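Local atomic coordinates of beta-glucanase (Bacteroides thetaiotaomicron, PDB entry 6EUG), a protein that probably hydrolyses beta-1,3-galactosidic bonds of arabinogalactan through its family 43 glycoside hydrolase domain, the part of the longer protein present here. Residues His46-Ile50 with Met336-Trp340; Asn41-Ala45 with Ile75-Ser79; Lys252-Phe257 with Met297-Gln303; Asn287-Leu291 with Gln303-Pro307; Ile29-Trp35 with Arg349-Leu353. One frame throughout, in Å; residues are numbered along the deposited sequence.

Interaction 1 (His46-Ile50 with Met336-Trp340); sequences HGGGI and MADMW
D338 stretches from strand 332-339 to the backbone of G47, and here the first sheet of the chain meets the last, a worked example of how the five-bladed beta-propeller of family 43 glycoside hydrolases closes its ring. The strands at this seam run roughly antiparallel, but their axes stay 8.2 Å apart, so side chains and waters make the junction. The N-H of G47, where the chain turns a corner, is shared between the two D338 carboxylate oxygens. OD1 takes the straighter bond, G47 N to D338 OD1 at 3.2 Å and 158°, with the N-H arriving on the syn side but 30° out of the carboxylate plane. The bond from G47 N to D338 OD2, at 3.0 Å, is bent and weak. OD1 also accepts from two waters: one lies in plane at the edge of the H46 imidazole and bonds to ND1, while the other, 2.8 Å from D338 OD1, accepts from G48 N. Three donors thus grip one buried oxygen.

W340 lies beside this polar knot, with D338 CB above the rim of one indole face and W340 CZ3 3.7 Å from H46 CB. Its NE1 bonds to Q320, a residue of the ligand pocket, and the tryptophan side chain comes within about 5 Å of the bound glucoimidazole. Farther along the seam the contact turns apolar. The M336 chain bends at its last torsion (chi3 52°) and meets I50 at about a right angle, bringing M336 SD to 3.8 Å from I50 CD1.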
# COMPACT_ATOMS: atom_id res chain seq x y z
N HIS A 46 7.69 3.11 -8.90
CA HIS A 46 7.15 1.74 -8.65
C HIS A 46 6.42 1.67 -7.27
O HIS A 46 6.69 2.46 -6.37
CB HIS A 46 8.31 0.70 -8.78
CG HIS A 46 9.15 0.88 -10.01
ND1 HIS A 46 8.85 0.30 -11.24
CD2 HIS A 46 10.22 1.69 -10.24
CE1 HIS A 46 9.72 0.71 -12.14
NE2 HIS A 46 10.54 1.58 -11.57
N GLY A 47 5.50 0.72 -7.10
CA GLY A 47 4.72 0.63 -5.87
C GLY A 47 3.97 1.93 -5.56
O GLY A 47 3.82 2.31 -4.40
N GLY A 48 3.48 2.59 -6.61
CA GLY A 48 3.05 3.99 -6.50
C GLY A 48 1.58 4.22 -6.18
O GLY A 48 0.82 3.31 -5.84
N GLY A 49 1.23 5.49 -6.22
CA GLY A 49 -0.16 5.96 -6.13
C GLY A 49 -0.26 7.40 -6.62
O GLY A 49 0.78 8.04 -6.83
N ILE A 50 -1.49 7.90 -6.79
CA ILE A 50 -1.75 9.17 -7.47
C ILE A 50 -2.73 10.03 -6.65
O ILE A 50 -3.65 9.52 -6.01
CB ILE A 50 -2.26 8.91 -8.92
CG1 ILE A 50 -1.13 8.31 -9.78
CG2 ILE A 50 -2.82 10.19 -9.55
CD1 ILE A 50 -1.53 7.92 -11.20
N MET A 336 -4.28 0.11 -10.81
CA MET A 336 -2.84 0.27 -11.06
C MET A 336 -2.09 -0.87 -10.40
O MET A 336 -2.30 -1.20 -9.21
CB MET A 336 -2.33 1.62 -10.50
CG MET A 336 -2.93 2.86 -11.15
SD MET A 336 -2.48 4.39 -10.33
CE MET A 336 -0.69 4.26 -10.24
N ALA A 337 -1.17 -1.46 -11.17
CA ALA A 337 -0.32 -2.54 -10.70
C ALA A 337 1.10 -2.38 -11.22
O ALA A 337 1.32 -1.67 -12.21
CB ALA A 337 -0.87 -3.90 -11.13
N ASP A 338 2.04 -3.06 -10.55
CA ASP A 338 3.46 -3.19 -10.99
C ASP A 338 3.67 -4.54 -11.68
O ASP A 338 3.06 -5.55 -11.27
CB ASP A 338 4.39 -3.08 -9.78
CG ASP A 338 4.32 -1.72 -9.16
OD1 ASP A 338 4.78 -0.72 -9.81
OD2 ASP A 338 3.81 -1.64 -8.02
N MET A 339 4.50 -4.56 -12.74
CA MET A 339 4.96 -5.82 -13.35
C MET A 339 6.46 -5.97 -13.03
O MET A 339 7.31 -5.39 -13.73
CB MET A 339 4.67 -5.77 -14.85
CG MET A 339 4.78 -7.07 -15.62
SD MET A 339 4.45 -6.86 -17.39
CE MET A 339 3.02 -5.93 -17.29
N TRP A 340 6.79 -6.67 -11.95
CA TRP A 340 8.13 -6.61 -11.38
C TRP A 340 9.14 -7.43 -12.20
O TRP A 340 8.82 -8.56 -12.61
CB TRP A 340 8.16 -7.13 -9.93
CG TRP A 340 7.35 -6.33 -8.94
CD1 TRP A 340 6.23 -6.75 -8.33
CD2 TRP A 340 7.64 -5.03 -8.44
NE1 TRP A 340 5.78 -5.78 -7.48
CE2 TRP A 340 6.60 -4.69 -7.57
CE3 TRP A 340 8.63 -4.07 -8.73
CZ2 TRP A 340 6.57 -3.50 -6.88
CZ3 TRP A 340 8.62 -2.88 -8.04
CH2 TRP A 340 7.56 -2.57 -7.15
O HOH W 1 6.67 -1.34 -11.68
O HOH W 2 3.62 1.88 -9.69

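Interaction 2 (Asn41-Ala45 with Ile75-Ser79); sequences NVINA and INCYS
Y78 holds its ring anti to its own carbonyl carbon (chi1 -62°), a torsion that carries the phenol across to I43 and N44, while N76, two residues earlier, uses an unusual chi1 of -142°, away from the staggered minima, to offer its amide to the backbone of the same residue, N44. Between them the two side chains read both backbone polar groups of N44. Y78 OH accepts from N44 N at 3.0 Å, and N76 ND2 donates to N44 O at 2.9 Å in a fairly straight bond (161°) that lies close to the plane of the N76 amide. The phenol hydroxyl does double duty: besides accepting from N44 N it donates to a water 2.7 Å from Y78 OH, and that water donates to V42 O.

Apolar packing also borders the ring. I43 CG2 sits over one face, 3.9 Å from the Y78 centroid, in a CH-pi contact shifted toward the rim. A45 CB approaches obliquely, and N44 O lies in the ring plane at the edge. The side-chain amide of N44 is engaged separately, its OD1 accepting from R64 N.

This is a loop laid against a blade of the propeller. Strand 74-80 is third in its sheet, between strands 56-62 and 87-94, with S88 touching Y78. The loop leads on to strand 48-53, the first strand of that sheet, and passes W59 of strand 56-62, while Y350 OH of strand 349-357 bonds to both I43 O and A45 N.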
# COMPACT_ATOMS: atom_id res chain seq x y z
N ASN A 41 12.94 10.08 -20.72
CA ASN A 41 13.56 9.16 -19.75
C ASN A 41 12.53 8.18 -19.21
O ASN A 41 11.36 8.53 -19.00
CB ASN A 41 14.20 9.94 -18.59
CG ASN A 41 15.36 10.83 -19.05
OD1 ASN A 41 15.48 12.00 -18.64
ND2 ASN A 41 16.19 10.28 -19.92
N VAL A 42 12.94 6.93 -18.99
CA VAL A 42 12.01 5.90 -18.46
C VAL A 42 11.39 6.37 -17.12
O VAL A 42 12.10 6.90 -16.25
CB VAL A 42 12.73 4.53 -18.34
CG1 VAL A 42 11.85 3.50 -17.61
CG2 VAL A 42 13.07 4.00 -19.74
N ILE A 43 10.07 6.21 -16.97
CA ILE A 43 9.38 6.60 -15.72
C ILE A 43 9.77 5.61 -14.63
O ILE A 43 9.64 4.39 -14.83
CB ILE A 43 7.83 6.66 -15.89
CG1 ILE A 43 7.47 7.77 -16.92
CG2 ILE A 43 7.15 6.88 -14.54
CD1 ILE A 43 5.99 7.89 -17.28
N ASN A 44 10.20 6.13 -13.49
CA ASN A 44 10.71 5.35 -12.35
C ASN A 44 9.89 5.72 -11.10
O ASN A 44 10.28 6.60 -10.34
CB ASN A 44 12.22 5.64 -12.20
CG ASN A 44 12.95 4.67 -11.26
OD1 ASN A 44 12.34 3.78 -10.65
ND2 ASN A 44 14.28 4.81 -11.20
N ALA A 45 8.75 5.03 -10.91
CA ALA A 45 7.78 5.31 -9.86
C ALA A 45 6.99 4.04 -9.54
O ALA A 45 5.78 3.93 -9.80
CB ALA A 45 6.82 6.42 -10.25
N ILE A 75 11.92 8.62 -2.84
CA ILE A 75 10.59 8.61 -3.46
C ILE A 75 10.52 9.66 -4.58
O ILE A 75 10.72 10.87 -4.33
CB ILE A 75 9.50 8.89 -2.39
CG1 ILE A 75 9.55 7.86 -1.22
CG2 ILE A 75 8.11 8.99 -3.04
CD1 ILE A 75 9.52 6.38 -1.63
N ASN A 76 10.22 9.19 -5.79
CA ASN A 76 10.18 10.02 -7.02
C ASN A 76 8.77 10.56 -7.24
O ASN A 76 7.80 9.96 -6.75
CB ASN A 76 10.62 9.13 -8.21
CG ASN A 76 11.47 9.83 -9.25
OD1 ASN A 76 11.87 10.99 -9.11
ND2 ASN A 76 11.82 9.09 -10.30
N CYS A 77 8.65 11.66 -7.99
CA CYS A 77 7.35 12.27 -8.36
C CYS A 77 7.29 12.71 -9.84
O CYS A 77 8.25 13.34 -10.35
CB CYS A 77 7.09 13.48 -7.49
SG CYS A 77 5.61 14.46 -7.77
N TYR A 78 6.15 12.43 -10.47
CA TYR A 78 5.80 12.89 -11.85
C TYR A 78 4.46 13.62 -11.82
O TYR A 78 3.59 13.27 -11.01
CB TYR A 78 5.76 11.71 -12.83
CG TYR A 78 7.10 10.98 -12.99
CD1 TYR A 78 7.55 10.05 -12.05
CD2 TYR A 78 7.96 11.29 -14.03
CE1 TYR A 78 8.77 9.40 -12.19
CE2 TYR A 78 9.21 10.66 -14.17
CZ TYR A 78 9.63 9.72 -13.24
OH TYR A 78 10.86 9.04 -13.33
N SER A 79 4.27 14.57 -12.76
CA SER A 79 2.98 15.32 -12.82
C SER A 79 2.39 15.29 -14.24
O SER A 79 3.13 15.06 -15.19
CB SER A 79 3.14 16.77 -12.36
OG SER A 79 3.97 17.51 -13.24
O HOH W 3 12.26 9.55 -15.60

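Interaction 3 (Lys252-Phe257 with Met297-Gln303); sequences KYIRIF and MLGEWKQ
I256 presses its CD1 methyl onto the indole of W301, 4.0 Å from the centroid of the five-membered ring and 17° off its normal, a CH-pi contact over the face. The methyl is one of a row of bumps along strand 252-256 that drop into hollows of the loop leading to strand 302-304. I254 supplies the next. Its CD1 enters a recess formed by L298, G299 and the indole of W301, which it meets obliquely, coming to 3.6 Å from G299 O, while its CG2 rests against L298 O. In both isoleucines CG1 takes the crowded position between backbone N and carbonyl carbon, I254 with chi1 66°, and this sends CD1 forward into the loop. The roles then reverse: L298 reaches back, its CD2 against I254 CG1 and its CD1 3.6 Å from K252 CD, where the aliphatic part of the lysine covers it at the exposed end.

At the other end F257 acts as a wedge. Its CZ points at the loop backbone, 3.7 Å from K302 C, which lies at the ring edge near its plane; CE2 meets W301 CB at 3.8 Å, and CE1 leans on Q303 CB. W301 also touches I239, M276 and L292 from adjacent strands.

The two edge strands belong to neighbouring propeller sheets, and the seam between them is sealed by shape and burial of apolar surface, without hydrogen bonds from one segment to the other. W301 settles its one polar atom within its own loop: NE1 donates to M297 O at 3.1 Å, which probably steadies the indole face that receives I256.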
# COMPACT_ATOMS: atom_id res chain seq x y z
N LYS A 252 -7.24 3.39 17.63
CA LYS A 252 -8.40 2.63 17.19
C LYS A 252 -8.01 1.89 15.91
O LYS A 252 -7.60 2.52 14.92
CB LYS A 252 -9.60 3.57 16.95
CG LYS A 252 -10.89 2.88 16.59
CD LYS A 252 -11.97 3.82 16.07
CE LYS A 252 -12.40 4.85 17.08
NZ LYS A 252 -13.73 5.40 16.67
N TYR A 253 -8.10 0.56 15.95
CA TYR A 253 -7.77 -0.29 14.79
C TYR A 253 -8.44 -1.64 14.85
O TYR A 253 -8.81 -2.08 15.95
CB TYR A 253 -6.26 -0.50 14.62
CG TYR A 253 -5.51 -1.42 15.60
CD1 TYR A 253 -5.25 -1.03 16.91
CD2 TYR A 253 -4.99 -2.68 15.17
CE1 TYR A 253 -4.53 -1.84 17.78
CE2 TYR A 253 -4.27 -3.50 16.03
CZ TYR A 253 -4.02 -3.09 17.34
OH TYR A 253 -3.30 -3.93 18.19
N ILE A 254 -8.54 -2.30 13.68
CA ILE A 254 -9.04 -3.68 13.58
C ILE A 254 -7.99 -4.59 12.88
O ILE A 254 -7.07 -4.10 12.20
CB ILE A 254 -10.42 -3.80 12.87
CG1 ILE A 254 -10.36 -3.39 11.38
CG2 ILE A 254 -11.46 -3.03 13.67
CD1 ILE A 254 -11.57 -3.74 10.53
N ARG A 255 -8.16 -5.90 13.03
CA ARG A 255 -7.36 -6.90 12.33
C ARG A 255 -8.31 -7.82 11.55
O ARG A 255 -9.38 -8.21 12.06
CB ARG A 255 -6.44 -7.66 13.32
CG ARG A 255 -7.12 -8.59 14.32
CD ARG A 255 -6.14 -9.15 15.34
NE ARG A 255 -5.24 -10.20 14.83
CZ ARG A 255 -5.45 -11.51 14.89
NH1 ARG A 255 -6.54 -12.01 15.44
NH2 ARG A 255 -4.50 -12.34 14.43
N ILE A 256 -7.95 -8.15 10.32
CA ILE A 256 -8.80 -8.93 9.43
C ILE A 256 -8.00 -9.98 8.67
O ILE A 256 -6.79 -9.83 8.43
CB ILE A 256 -9.62 -8.06 8.44
CG1 ILE A 256 -8.68 -7.15 7.59
CG2 ILE A 256 -10.66 -7.22 9.18
CD1 ILE A 256 -9.40 -6.43 6.45
N PHE A 257 -8.67 -11.08 8.33
CA PHE A 257 -8.04 -12.21 7.61
C PHE A 257 -6.77 -12.72 8.24
O PHE A 257 -5.73 -12.85 7.56
CB PHE A 257 -7.89 -11.93 6.07
CG PHE A 257 -9.18 -11.51 5.43
CD1 PHE A 257 -10.18 -12.46 5.26
CD2 PHE A 257 -9.43 -10.17 5.11
CE1 PHE A 257 -11.43 -12.08 4.78
CE2 PHE A 257 -10.68 -9.80 4.62
CZ PHE A 257 -11.69 -10.77 4.47
N MET A 297 -15.81 0.79 7.28
CA MET A 297 -14.37 0.62 7.24
C MET A 297 -13.84 -0.24 8.39
O MET A 297 -12.97 -1.11 8.15
CB MET A 297 -13.65 2.00 7.26
CG MET A 297 -12.12 1.97 7.21
SD MET A 297 -11.43 1.30 5.68
CE MET A 297 -11.41 2.76 4.66
N LEU A 298 -14.32 0.01 9.61
CA LEU A 298 -13.90 -0.75 10.79
C LEU A 298 -14.88 -1.87 11.18
O LEU A 298 -14.83 -2.40 12.32
CB LEU A 298 -13.57 0.14 11.99
CG LEU A 298 -12.51 1.22 11.72
CD1 LEU A 298 -12.26 2.04 12.96
CD2 LEU A 298 -11.20 0.60 11.27
N GLY A 299 -15.74 -2.26 10.25
CA GLY A 299 -16.64 -3.42 10.46
C GLY A 299 -16.07 -4.74 9.99
O GLY A 299 -14.87 -4.86 9.80
N GLU A 300 -16.92 -5.76 9.87
CA GLU A 300 -16.51 -7.04 9.33
C GLU A 300 -16.31 -7.05 7.83
O GLU A 300 -17.11 -6.49 7.09
CB GLU A 300 -17.52 -8.13 9.72
CG GLU A 300 -17.53 -8.47 11.20
CD GLU A 300 -16.31 -9.26 11.67
OE1 GLU A 300 -15.50 -9.81 10.84
OE2 GLU A 300 -16.16 -9.34 12.91
N TRP A 301 -15.22 -7.67 7.38
CA TRP A 301 -14.88 -7.84 5.97
C TRP A 301 -15.07 -9.31 5.48
O TRP A 301 -14.99 -10.25 6.28
CB TRP A 301 -13.43 -7.40 5.70
CG TRP A 301 -13.16 -5.87 5.83
CD1 TRP A 301 -13.18 -5.08 6.96
CD2 TRP A 301 -12.89 -5.01 4.75
NE1 TRP A 301 -12.90 -3.76 6.62
CE2 TRP A 301 -12.76 -3.69 5.27
CE3 TRP A 301 -12.80 -5.20 3.35
CZ2 TRP A 301 -12.47 -2.59 4.45
CZ3 TRP A 301 -12.53 -4.11 2.55
CH2 TRP A 301 -12.38 -2.82 3.10
N LYS A 302 -15.31 -9.45 4.16
CA LYS A 302 -15.60 -10.72 3.48
C LYS A 302 -14.68 -10.87 2.27
O LYS A 302 -14.35 -9.87 1.62
CB LYS A 302 -17.05 -10.80 2.91
CG LYS A 302 -18.19 -10.49 3.85
CD LYS A 302 -19.51 -11.04 3.36
CE LYS A 302 -20.24 -10.15 2.38
NZ LYS A 302 -21.71 -10.14 2.70
N GLN A 303 -14.28 -12.11 1.96
CA GLN A 303 -13.45 -12.40 0.82
C GLN A 303 -14.28 -12.94 -0.34
O GLN A 303 -15.08 -13.90 -0.17
CB GLN A 303 -12.33 -13.37 1.20
CG GLN A 303 -11.42 -13.75 0.01
CD GLN A 303 -10.18 -14.52 0.43
OE1 GLN A 303 -9.94 -14.73 1.63
NE2 GLN A 303 -9.38 -14.95 -0.56

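Interaction 4 (Asn287-Leu291 with Gln303-Pro307); sequences NKARL and QLPNP
L291 and P307 form the apolar centre, with L291 CB 4.0 Å from P307 CD and A289 CB against the same ring carbon. On the strand side L291 CD2 meets L304 CD2, also at 4.0 Å, so the two leucines, projecting from one face of the sheet, lean on each other. L291 has its CG anti to the backbone N (chi1 -178°), which turns the isobutyl group over the neighbouring strand.

Around this centre the backbone supplies a single strong bond, L304 N to L291 O at 2.7 Å and 169°. The L291 amide, by contrast, is buried beneath P307 and has no hydrogen-bond partner. N306 then fills the next position: its CA offers a CH...O contact of 3.4 Å to A289 O, and its amide lies alongside both K288 and A289, with ND2 3.4 Å from K288 CG and OD1 near A289 CB. The amide has its own bonds, ND2 to A313 O and OD1 from C308 N, the latter forming an Asx turn.

At the outer rim Q303, extended beyond CG, brings NE2 to 3.7 Å from R290 CG, while the guanidinium of R290 is bonded at NH1 to N262 and G260.

Together these pieces make the open end of a beta hairpin. Strands 290-294 and 302-304 pair antiparallel through L291 and L304, then diverge as the chain leaves the outermost strand of this propeller sheet.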
# COMPACT_ATOMS: atom_id res chain seq x y z
N ASN A 287 0.85 -13.83 -8.40
CA ASN A 287 -0.07 -14.83 -7.86
C ASN A 287 -1.52 -14.38 -8.10
O ASN A 287 -1.73 -13.38 -8.76
CB ASN A 287 0.27 -15.07 -6.37
CG ASN A 287 0.17 -13.78 -5.51
OD1 ASN A 287 -0.90 -13.12 -5.50
ND2 ASN A 287 1.25 -13.44 -4.78
N LYS A 288 -2.51 -15.12 -7.58
CA LYS A 288 -3.91 -14.86 -7.78
C LYS A 288 -4.38 -13.71 -6.89
O LYS A 288 -4.17 -13.75 -5.66
CB LYS A 288 -4.71 -16.15 -7.47
CG LYS A 288 -6.13 -16.14 -7.95
CD LYS A 288 -6.88 -17.42 -7.57
CE LYS A 288 -6.41 -18.63 -8.36
NZ LYS A 288 -7.36 -19.76 -8.13
N ALA A 289 -4.96 -12.68 -7.49
CA ALA A 289 -5.51 -11.53 -6.70
C ALA A 289 -6.72 -11.95 -5.88
O ALA A 289 -7.42 -12.90 -6.25
CB ALA A 289 -5.88 -10.36 -7.61
N ARG A 290 -6.95 -11.26 -4.75
CA ARG A 290 -8.13 -11.43 -3.91
C ARG A 290 -8.95 -10.12 -3.95
O ARG A 290 -8.36 -9.00 -4.07
CB ARG A 290 -7.73 -11.74 -2.45
CG ARG A 290 -6.81 -12.97 -2.26
CD ARG A 290 -5.33 -12.67 -2.24
NE ARG A 290 -4.58 -13.90 -2.01
CZ ARG A 290 -4.16 -14.38 -0.85
NH1 ARG A 290 -4.36 -13.74 0.30
NH2 ARG A 290 -3.52 -15.54 -0.84
N LEU A 291 -10.27 -10.27 -3.83
CA LEU A 291 -11.20 -9.14 -3.63
C LEU A 291 -11.81 -9.22 -2.23
O LEU A 291 -12.35 -10.26 -1.85
CB LEU A 291 -12.31 -9.14 -4.67
CG LEU A 291 -13.34 -8.02 -4.62
CD1 LEU A 291 -12.63 -6.67 -4.83
CD2 LEU A 291 -14.44 -8.22 -5.66
N GLN A 303 -14.28 -12.11 1.96
CA GLN A 303 -13.45 -12.40 0.82
C GLN A 303 -14.28 -12.94 -0.34
O GLN A 303 -15.08 -13.90 -0.17
CB GLN A 303 -12.33 -13.37 1.20
CG GLN A 303 -11.42 -13.75 0.01
CD GLN A 303 -10.18 -14.52 0.43
OE1 GLN A 303 -9.94 -14.73 1.63
NE2 GLN A 303 -9.38 -14.95 -0.56
N LEU A 304 -14.12 -12.32 -1.51
CA LEU A 304 -14.76 -12.71 -2.78
C LEU A 304 -13.77 -13.27 -3.83
O LEU A 304 -12.53 -13.20 -3.63
CB LEU A 304 -15.52 -11.49 -3.35
CG LEU A 304 -16.93 -11.12 -2.80
CD1 LEU A 304 -16.99 -10.97 -1.29
CD2 LEU A 304 -17.36 -9.81 -3.42
N PRO A 305 -14.29 -13.87 -4.95
CA PRO A 305 -13.35 -14.42 -5.95
C PRO A 305 -12.46 -13.38 -6.62
O PRO A 305 -12.81 -12.19 -6.62
CB PRO A 305 -14.27 -15.07 -6.98
CG PRO A 305 -15.53 -15.42 -6.18
CD PRO A 305 -15.69 -14.23 -5.27
N ASN A 306 -11.34 -13.87 -7.20
CA ASN A 306 -10.35 -13.06 -7.95
C ASN A 306 -11.10 -12.12 -8.88
O ASN A 306 -11.90 -12.56 -9.68
CB ASN A 306 -9.41 -14.00 -8.75
CG ASN A 306 -8.35 -13.27 -9.59
OD1 ASN A 306 -8.22 -12.04 -9.60
ND2 ASN A 306 -7.54 -14.07 -10.31
N PRO A 307 -10.85 -10.80 -8.77
CA PRO A 307 -11.57 -9.85 -9.61
C PRO A 307 -11.08 -9.83 -11.07
O PRO A 307 -11.78 -9.30 -11.94
CB PRO A 307 -11.34 -8.50 -8.90
CG PRO A 307 -9.97 -8.68 -8.29
CD PRO A 307 -10.02 -10.09 -7.77

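Interaction 5 (Ile29-Trp35 with Arg349-Leu353); sequences IASGKVW and RYIWL
G32 docks its type II turn (A30 to K33) on strand 349-357, donating from N to Y350 O at 3.0 Å, and the positive phi of 84° that the turn requires suits this glycine. S31 adds the reverse bond: its side chain takes the place of a strand partner, OG accepting from W352 N at 3.0 Å. R349 bends at chi2 (-67°) so that its guanidinium reaches the turn. NH1 donates to G32 O at 3.0 Å, V34 CG2 sits over the centre of one guanidinium face, and NH2 forms a salt bridge with D347. A water accepts a hydrogen bond from Y350 N and donates one to K33 O.

The N-terminal strap thus lies along a strand of the last blade of the beta-propeller, where W35, Y350 and W352 build an aromatic cluster. W35 drives its edge into the face of W352, a T-shaped pair with centroids 5.0 Å apart and planes at 90°. One face of the same indole receives Y350 CB, 4.1 Å from the centroid of the six-membered ring. W35 NE1 donates to A30 O at 3.0 Å, from above the carbonyl plane, and I29 CG2 packs on W352 CB at 3.8 Å.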
# COMPACT_ATOMS: atom_id res chain seq x y z
N ILE A 29 -3.17 4.07 -23.23
CA ILE A 29 -2.51 3.43 -22.09
C ILE A 29 -2.13 2.01 -22.50
O ILE A 29 -3.02 1.16 -22.73
CB ILE A 29 -3.43 3.42 -20.84
CG1 ILE A 29 -3.87 4.83 -20.46
CG2 ILE A 29 -2.75 2.76 -19.64
CD1 ILE A 29 -2.74 5.79 -20.15
N ALA A 30 -0.82 1.77 -22.66
CA ALA A 30 -0.31 0.48 -23.16
C ALA A 30 0.38 -0.31 -22.04
O ALA A 30 1.59 -0.20 -21.86
CB ALA A 30 0.64 0.70 -24.33
N SER A 31 -0.38 -1.14 -21.34
CA SER A 31 0.14 -1.86 -20.16
C SER A 31 1.31 -2.79 -20.54
O SER A 31 1.28 -3.45 -21.59
CB SER A 31 -0.98 -2.64 -19.43
OG SER A 31 -1.95 -1.75 -18.83
N GLY A 32 2.34 -2.78 -19.71
CA GLY A 32 3.53 -3.63 -19.88
C GLY A 32 4.63 -3.11 -20.79
O GLY A 32 5.71 -3.71 -20.84
N LYS A 33 4.37 -2.02 -21.52
CA LYS A 33 5.38 -1.41 -22.39
C LYS A 33 6.25 -0.44 -21.60
O LYS A 33 5.94 -0.08 -20.48
CB LYS A 33 4.74 -0.68 -23.56
CG LYS A 33 3.76 -1.50 -24.38
CD LYS A 33 4.46 -2.62 -25.09
CE LYS A 33 3.51 -3.31 -26.05
NZ LYS A 33 4.12 -4.59 -26.51
N VAL A 34 7.37 -0.03 -22.21
CA VAL A 34 8.23 1.01 -21.61
C VAL A 34 7.56 2.37 -21.71
O VAL A 34 7.28 2.84 -22.82
CB VAL A 34 9.60 1.03 -22.31
CG1 VAL A 34 10.49 2.14 -21.74
CG2 VAL A 34 10.31 -0.31 -22.21
N TRP A 35 7.32 3.04 -20.57
CA TRP A 35 6.75 4.39 -20.57
C TRP A 35 7.84 5.40 -20.24
O TRP A 35 8.64 5.17 -19.33
CB TRP A 35 5.61 4.55 -19.55
CG TRP A 35 4.41 3.63 -19.74
CD1 TRP A 35 4.20 2.74 -20.76
CD2 TRP A 35 3.25 3.56 -18.90
NE1 TRP A 35 3.01 2.09 -20.57
CE2 TRP A 35 2.40 2.58 -19.45
CE3 TRP A 35 2.86 4.22 -17.72
CZ2 TRP A 35 1.17 2.23 -18.86
CZ3 TRP A 35 1.63 3.87 -17.12
CH2 TRP A 35 0.80 2.89 -17.71
N ARG A 349 7.62 -2.76 -15.17
CA ARG A 349 6.60 -2.08 -16.01
C ARG A 349 5.34 -1.77 -15.19
O ARG A 349 5.25 -2.10 -13.99
CB ARG A 349 6.28 -2.93 -17.25
CG ARG A 349 7.52 -3.49 -17.95
CD ARG A 349 8.33 -2.37 -18.56
NE ARG A 349 9.59 -2.83 -19.17
CZ ARG A 349 9.72 -3.33 -20.40
NH1 ARG A 349 8.66 -3.47 -21.21
NH2 ARG A 349 10.92 -3.70 -20.84
N TYR A 350 4.39 -1.11 -15.83
CA TYR A 350 3.15 -0.67 -15.18
C TYR A 350 1.94 -1.27 -15.89
O TYR A 350 1.89 -1.29 -17.15
CB TYR A 350 3.11 0.87 -15.14
CG TYR A 350 4.38 1.48 -14.58
CD1 TYR A 350 4.71 1.36 -13.23
CD2 TYR A 350 5.25 2.20 -15.40
CE1 TYR A 350 5.88 1.90 -12.73
CE2 TYR A 350 6.42 2.72 -14.91
CZ TYR A 350 6.72 2.61 -13.58
OH TYR A 350 7.88 3.12 -13.13
N ILE A 351 0.96 -1.78 -15.12
CA ILE A 351 -0.33 -2.24 -15.67
C ILE A 351 -1.43 -1.33 -15.14
O ILE A 351 -1.64 -1.27 -13.93
CB ILE A 351 -0.67 -3.70 -15.29
CG1 ILE A 351 0.36 -4.66 -15.88
CG2 ILE A 351 -2.11 -4.07 -15.66
CD1 ILE A 351 0.42 -5.99 -15.14
N TRP A 352 -2.09 -0.60 -16.05
CA TRP A 352 -3.22 0.26 -15.71
C TRP A 352 -4.42 -0.18 -16.55
O TRP A 352 -4.31 -0.25 -17.80
CB TRP A 352 -2.90 1.75 -15.96
CG TRP A 352 -1.91 2.43 -15.07
CD1 TRP A 352 -1.00 1.87 -14.20
CD2 TRP A 352 -1.61 3.83 -15.08
NE1 TRP A 352 -0.22 2.85 -13.62
CE2 TRP A 352 -0.57 4.06 -14.13
CE3 TRP A 352 -2.15 4.93 -15.75
CZ2 TRP A 352 -0.04 5.33 -13.87
CZ3 TRP A 352 -1.62 6.21 -15.47
CH2 TRP A 352 -0.58 6.39 -14.55
N LEU A 353 -5.54 -0.50 -15.89
CA LEU A 353 -6.74 -1.04 -16.56
C LEU A 353 -8.01 -0.45 -15.89
O LEU A 353 -8.04 -0.26 -14.65
CB LEU A 353 -6.79 -2.58 -16.47
CG LEU A 353 -5.62 -3.34 -17.15
CD1 LEU A 353 -5.58 -4.78 -16.70
CD2 LEU A 353 -5.73 -3.24 -18.66
O HOH W 4 4.41 -0.07 -18.43

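In the fold
Interactions 1, 2 and 5 form one continuous patch where N-terminal segments meet the strands of the last sheet. The 46-50/336-340 contact lies 10 Å, centre to centre, from interaction 5, and their strands pair directly, A337 N lying 2.8 Å from I351 O. Interaction 2 joins interaction 5 at I43 N, 3.0 Å from W35 O. Interactions 3 and 4 share Q303 and strand 302-304, so an inter-sheet seam runs into a hairpin; interactions 2 and 3 lie on opposite sides of the chain's centre, their own centres 33 Å apart. Of the side chains compared, W340 is closest to the glucoimidazole, at about 5 Å, whereas those of R290, N44 and Y350 stay about 12 to 13 Å away.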